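Local coordinates for glycoprotein (Chandipura virus, PDB 5MDM) that probably attaches the virus to host receptors and, in the acidic endosome, changes conformation to drive fusion of the viral and endosomal membranes, at residues Y1-L12 with F386-L400. Sequence-based numbering, arbitrary orientation.
Sequences YLSIAFPENTKL and FPWHLIGMGIVDNEL
S3 and G392 form an antiparallel hydrogen-bonded pair in the sheet that brings the N-terminal strand against 386-400, near the end of the modelled chain; the weakly bonded strand 392-393 runs antiparallel beside strand 2-7. S3 N bonds G392 O and G392 N bonds S3 O, both at 2.9 Å. S3 OG also donates to G392 O (3.2 Å), from above the carbonyl plane and away from a lone pair; with S3 N this gives the oxygen two donors. On the side of L2 the packing is apolar: its CB rests on I391 CG2 (3.7 Å), while L2 CD2 touches both W388 CH2 and M393 SD (each 3.9 Å). I4 turns CG1 between its backbone N and carbonyl carbon (chi1 56°), and the chain then runs out to put CD1 against F386 CZ (3.6 Å). F6 CE2 meets F386 CE1 (3.6 Å) at the edge of the F386 ring, the two planes 82° apart. At the N-terminus, Y1 CB packs on E399 CB (3.6 Å), where an Asx turn is closed by D397 OD1 and E399 N. Strand 325-338, whose W337 NE1 hydrogen-bonds D397 OD2, also pairs with 2-7; helix 302-306 packs against P387 and L390, and W388 of the second subunit touches M393, consistent with a trimerization role inferred for 371-393.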
loop_
_atom_site.group_PDB
_atom_site.type_symbol
_atom_site.label_atom_id
_atom_site.label_comp_id
_atom_site.label_asym_id
_atom_site.label_seq_id
_atom_site.Cartn_x
_atom_site.Cartn_y
_atom_site.Cartn_z
ATOM N N TYR A 1 -8.804 3.857 -18.542
ATOM C CA TYR A 1 -7.841 3.898 -17.448
ATOM C C TYR A 1 -6.589 3.101 -17.806
ATOM O O TYR A 1 -5.515 3.298 -17.223
ATOM C CB TYR A 1 -8.472 3.384 -16.150
ATOM C CG TYR A 1 -9.009 1.971 -16.222
ATOM C CD1 TYR A 1 -8.261 0.901 -15.753
ATOM C CD2 TYR A 1 -10.270 1.710 -16.748
ATOM C CE1 TYR A 1 -8.749 -0.394 -15.810
ATOM C CE2 TYR A 1 -10.765 0.419 -16.813
ATOM C CZ TYR A 1 -10.000 -0.630 -16.343
ATOM O OH TYR A 1 -10.483 -1.921 -16.400
ATOM N N LEU A 2 -6.739 2.206 -18.774
ATOM C CA LEU A 2 -5.620 1.442 -19.301
ATOM C C LEU A 2 -5.056 2.120 -20.540
ATOM O O LEU A 2 -5.777 2.369 -21.509
ATOM C CB LEU A 2 -6.070 0.034 -19.666
ATOM C CG LEU A 2 -6.644 -0.794 -18.526
ATOM C CD1 LEU A 2 -6.982 -2.178 -19.025
ATOM C CD2 LEU A 2 -5.661 -0.864 -17.381
ATOM N N SER A 3 -3.762 2.414 -20.513
ATOM C CA SER A 3 -3.121 3.047 -21.653
ATOM C C SER A 3 -2.024 2.167 -22.223
ATOM O O SER A 3 -1.491 1.299 -21.541
ATOM C CB SER A 3 -2.562 4.409 -21.262
ATOM O OG SER A 3 -2.264 4.433 -19.879
ATOM N N ILE A 4 -1.711 2.382 -23.492
ATOM C CA ILE A 4 -0.608 1.698 -24.140
ATOM C C ILE A 4 0.057 2.691 -25.062
ATOM O O ILE A 4 -0.531 3.720 -25.409
ATOM C CB ILE A 4 -1.088 0.516 -25.001
ATOM C CG1 ILE A 4 -2.116 0.992 -26.029
ATOM C CG2 ILE A 4 -1.658 -0.599 -24.137
ATOM C CD1 ILE A 4 -2.491 -0.061 -27.035
ATOM N N ALA A 5 1.291 2.392 -25.447
ATOM C CA ALA A 5 1.941 3.132 -26.514
ATOM C C ALA A 5 1.849 2.243 -27.738
ATOM O O ALA A 5 2.249 1.080 -27.696
ATOM C CB ALA A 5 3.384 3.436 -26.166
ATOM N N PHE A 6 1.304 2.787 -28.817
ATOM C CA PHE A 6 0.961 1.980 -29.976
ATOM C C PHE A 6 1.233 2.765 -31.255
ATOM O O PHE A 6 1.111 3.985 -31.262
ATOM C CB PHE A 6 -0.516 1.600 -29.886
ATOM C CG PHE A 6 -0.907 0.461 -30.770
ATOM C CD1 PHE A 6 -1.550 0.687 -31.974
ATOM C CD2 PHE A 6 -0.628 -0.842 -30.398
ATOM C CE1 PHE A 6 -1.908 -0.365 -32.789
ATOM C CE2 PHE A 6 -0.980 -1.897 -31.204
ATOM C CZ PHE A 6 -1.621 -1.661 -32.405
ATOM N N PRO A 7 1.617 2.075 -32.340
ATOM C CA PRO A 7 1.802 2.790 -33.609
ATOM C C PRO A 7 0.534 3.544 -34.017
ATOM O O PRO A 7 -0.566 2.999 -33.918
ATOM C CB PRO A 7 2.122 1.667 -34.609
ATOM C CG PRO A 7 1.702 0.400 -33.931
ATOM C CD PRO A 7 1.925 0.644 -32.471
ATOM N N GLU A 8 0.692 4.792 -34.446
ATOM C CA GLU A 8 -0.452 5.652 -34.740
ATOM C C GLU A 8 -1.298 5.148 -35.908
ATOM O O GLU A 8 -2.520 5.058 -35.802
ATOM C CB GLU A 8 0.000 7.095 -34.979
ATOM C CG GLU A 8 1.140 7.244 -35.964
ATOM C CD GLU A 8 1.637 8.671 -36.066
ATOM O OE1 GLU A 8 1.144 9.539 -35.310
ATOM O OE2 GLU A 8 2.523 8.924 -36.910
ATOM N N ASN A 9 -0.646 4.804 -37.015
ATOM C CA ASN A 9 -1.355 4.318 -38.193
ATOM C C ASN A 9 -1.841 2.881 -38.020
ATOM O O ASN A 9 -1.226 2.088 -37.308
ATOM C CB ASN A 9 -0.480 4.440 -39.444
ATOM C CG ASN A 9 0.221 5.785 -39.535
ATOM O OD1 ASN A 9 1.389 5.912 -39.161
ATOM N ND2 ASN A 9 -0.491 6.797 -40.020
ATOM N N THR A 10 -2.950 2.560 -38.675
ATOM C CA THR A 10 -3.551 1.237 -38.580
ATOM C C THR A 10 -2.852 0.269 -39.524
ATOM O O THR A 10 -3.061 -0.942 -39.458
ATOM C CB THR A 10 -5.048 1.286 -38.929
ATOM O OG1 THR A 10 -5.210 1.585 -40.322
ATOM C CG2 THR A 10 -5.745 2.355 -38.111
ATOM N N LYS A 11 -2.029 0.822 -40.411
ATOM C CA LYS A 11 -1.230 0.032 -41.339
ATOM C C LYS A 11 0.182 0.599 -41.389
ATOM O O LYS A 11 0.375 1.816 -41.330
ATOM C CB LYS A 11 -1.843 0.047 -42.746
ATOM C CG LYS A 11 -3.224 -0.590 -42.849
ATOM C CD LYS A 11 -3.770 -0.501 -44.265
ATOM C CE LYS A 11 -2.888 -1.260 -45.252
ATOM N NZ LYS A 11 -3.443 -1.270 -46.642
ATOM N N LEU A 12 1.168 -0.285 -41.492
ATOM C CA LEU A 12 2.557 0.135 -41.607
ATOM C C LEU A 12 3.236 -0.563 -42.780
ATOM O O LEU A 12 2.828 -1.650 -43.189
ATOM C CB LEU A 12 3.318 -0.158 -40.311
ATOM C CG LEU A 12 2.886 0.614 -39.064
ATOM C CD1 LEU A 12 3.683 0.154 -37.856
ATOM C CD2 LEU A 12 3.042 2.113 -39.278
ATOM N N PHE A 386 -3.675 -7.917 -25.890
ATOM C CA PHE A 386 -2.402 -7.268 -25.608
ATOM C C PHE A 386 -1.772 -7.995 -24.433
ATOM O O PHE A 386 -2.478 -8.442 -23.526
ATOM C CB PHE A 386 -2.606 -5.801 -25.208
ATOM C CG PHE A 386 -2.940 -4.887 -26.354
ATOM C CD1 PHE A 386 -1.941 -4.389 -27.176
ATOM C CD2 PHE A 386 -4.253 -4.502 -26.594
ATOM C CE1 PHE A 386 -2.245 -3.538 -28.228
ATOM C CE2 PHE A 386 -4.562 -3.653 -27.642
ATOM C CZ PHE A 386 -3.556 -3.172 -28.461
ATOM N N PRO A 387 -0.439 -8.118 -24.438
ATOM C CA PRO A 387 0.281 -8.619 -23.265
ATOM C C PRO A 387 0.198 -7.585 -22.150
ATOM O O PRO A 387 0.369 -6.394 -22.408
ATOM C CB PRO A 387 1.713 -8.735 -23.769
ATOM C CG PRO A 387 1.795 -7.733 -24.856
ATOM C CD PRO A 387 0.474 -7.766 -25.536
ATOM N N TRP A 388 -0.056 -8.032 -20.927
ATOM C CA TRP A 388 -0.358 -7.121 -19.830
ATOM C C TRP A 388 0.727 -6.086 -19.547
ATOM O O TRP A 388 0.448 -5.018 -19.000
ATOM C CB TRP A 388 -0.662 -7.908 -18.555
ATOM C CG TRP A 388 -1.076 -7.029 -17.422
ATOM C CD1 TRP A 388 -0.423 -6.848 -16.239
ATOM C CD2 TRP A 388 -2.231 -6.187 -17.376
ATOM N NE1 TRP A 388 -1.107 -5.954 -15.453
ATOM C CE2 TRP A 388 -2.221 -5.532 -16.128
ATOM C CE3 TRP A 388 -3.281 -5.930 -18.267
ATOM C CZ2 TRP A 388 -3.215 -4.633 -15.751
ATOM C CZ3 TRP A 388 -4.266 -5.040 -17.891
ATOM C CH2 TRP A 388 -4.225 -4.401 -16.647
ATOM N N HIS A 389 1.962 -6.393 -19.922
ATOM C CA HIS A 389 3.080 -5.528 -19.568
ATOM C C HIS A 389 3.153 -4.280 -20.433
ATOM O O HIS A 389 3.790 -3.302 -20.050
ATOM C CB HIS A 389 4.399 -6.291 -19.626
ATOM C CG HIS A 389 4.878 -6.574 -21.014
ATOM N ND1 HIS A 389 5.806 -5.781 -21.655
ATOM C CD2 HIS A 389 4.573 -7.569 -21.880
ATOM C CE1 HIS A 389 6.047 -6.272 -22.857
ATOM N NE2 HIS A 389 5.310 -7.356 -23.019
ATOM N N LEU A 390 2.501 -4.315 -21.591
ATOM C CA LEU A 390 2.468 -3.167 -22.486
ATOM C C LEU A 390 1.456 -2.142 -22.007
ATOM O O LEU A 390 1.422 -1.007 -22.486
ATOM C CB LEU A 390 2.122 -3.602 -23.907
ATOM C CG LEU A 390 3.225 -4.339 -24.657
ATOM C CD1 LEU A 390 2.847 -4.484 -26.113
ATOM C CD2 LEU A 390 4.557 -3.618 -24.509
ATOM N N ILE A 391 0.636 -2.557 -21.052
ATOM C CA ILE A 391 -0.431 -1.721 -20.528
ATOM C C ILE A 391 -0.012 -1.037 -19.236
ATOM O O ILE A 391 0.607 -1.650 -18.366
ATOM C CB ILE A 391 -1.682 -2.561 -20.258
ATOM C CG1 ILE A 391 -2.054 -3.340 -21.514
ATOM C CG2 ILE A 391 -2.826 -1.688 -19.774
ATOM C CD1 ILE A 391 -3.294 -4.164 -21.365
ATOM N N GLY A 392 -0.354 0.239 -19.118
ATOM C CA GLY A 392 -0.097 0.989 -17.907
ATOM C C GLY A 392 -1.372 1.576 -17.336
ATOM O O GLY A 392 -2.368 1.753 -18.044
ATOM N N MET A 393 -1.332 1.887 -16.046
ATOM C CA MET A 393 -2.487 2.432 -15.345
ATOM C C MET A 393 -2.058 3.293 -14.158
ATOM O O MET A 393 -1.060 3.007 -13.497
ATOM C CB MET A 393 -3.371 1.283 -14.867
ATOM C CG MET A 393 -2.558 0.065 -14.456
ATOM S SD MET A 393 -3.573 -1.368 -14.099
ATOM C CE MET A 393 -4.587 -0.693 -12.794
ATOM N N GLY A 394 -2.813 4.353 -13.896
ATOM C CA GLY A 394 -2.605 5.158 -12.708
ATOM C C GLY A 394 -1.360 6.023 -12.714
ATOM O O GLY A 394 -1.012 6.612 -11.691
ATOM N N ILE A 395 -0.690 6.110 -13.858
ATOM C CA ILE A 395 0.490 6.967 -13.970
ATOM C C ILE A 395 0.260 8.173 -14.890
ATOM O O ILE A 395 0.335 9.321 -14.446
ATOM C CB ILE A 395 1.742 6.187 -14.440
ATOM C CG1 ILE A 395 1.924 4.909 -13.621
ATOM C CG2 ILE A 395 2.980 7.053 -14.331
ATOM C CD1 ILE A 395 2.020 5.137 -12.134
ATOM N N VAL A 396 -0.028 7.914 -16.163
ATOM C CA VAL A 396 -0.122 8.989 -17.147
ATOM C C VAL A 396 -1.504 9.633 -17.241
ATOM O O VAL A 396 -1.716 10.544 -18.043
ATOM C CB VAL A 396 0.284 8.504 -18.543
ATOM C CG1 VAL A 396 1.635 7.826 -18.481
ATOM C CG2 VAL A 396 -0.768 7.562 -19.099
ATOM N N ASP A 397 -2.441 9.154 -16.429
ATOM C CA ASP A 397 -3.767 9.766 -16.336
ATOM C C ASP A 397 -4.268 9.745 -14.894
ATOM O O ASP A 397 -3.697 9.069 -14.039
ATOM C CB ASP A 397 -4.770 9.077 -17.269
ATOM C CG ASP A 397 -4.833 7.574 -17.063
ATOM O OD1 ASP A 397 -5.286 7.135 -15.986
ATOM O OD2 ASP A 397 -4.440 6.826 -17.984
ATOM N N ASN A 398 -5.330 10.492 -14.623
ATOM C CA ASN A 398 -5.857 10.577 -13.265
ATOM C C ASN A 398 -7.011 9.599 -13.030
ATOM O O ASN A 398 -7.778 9.735 -12.077
ATOM C CB ASN A 398 -6.294 12.013 -12.958
ATOM C CG ASN A 398 -6.286 12.323 -11.473
ATOM O OD1 ASN A 398 -5.609 11.655 -10.693
ATOM N ND2 ASN A 398 -7.041 13.344 -11.074
ATOM N N GLU A 399 -7.118 8.598 -13.897
ATOM C CA GLU A 399 -8.266 7.700 -13.889
ATOM C C GLU A 399 -8.344 6.785 -12.669
ATOM O O GLU A 399 -9.422 6.297 -12.328
ATOM C CB GLU A 399 -8.303 6.870 -15.174
ATOM C CG GLU A 399 -8.545 7.688 -16.428
ATOM C CD GLU A 399 -9.894 8.386 -16.412
ATOM O OE1 GLU A 399 -10.835 7.855 -15.786
ATOM O OE2 GLU A 399 -10.015 9.470 -17.020
ATOM N N LEU A 400 -7.216 6.545 -12.010
ATOM C CA LEU A 400 -7.220 5.650 -10.856
ATOM C C LEU A 400 -6.629 6.301 -9.618
ATOM O O LEU A 400 -5.909 5.659 -8.853
ATOM C CB LEU A 400 -6.489 4.346 -11.175
ATOM C CG LEU A 400 -7.128 3.510 -12.286
ATOM C CD1 LEU A 400 -6.268 2.316 -12.603
ATOM C CD2 LEU A 400 -8.534 3.068 -11.910
#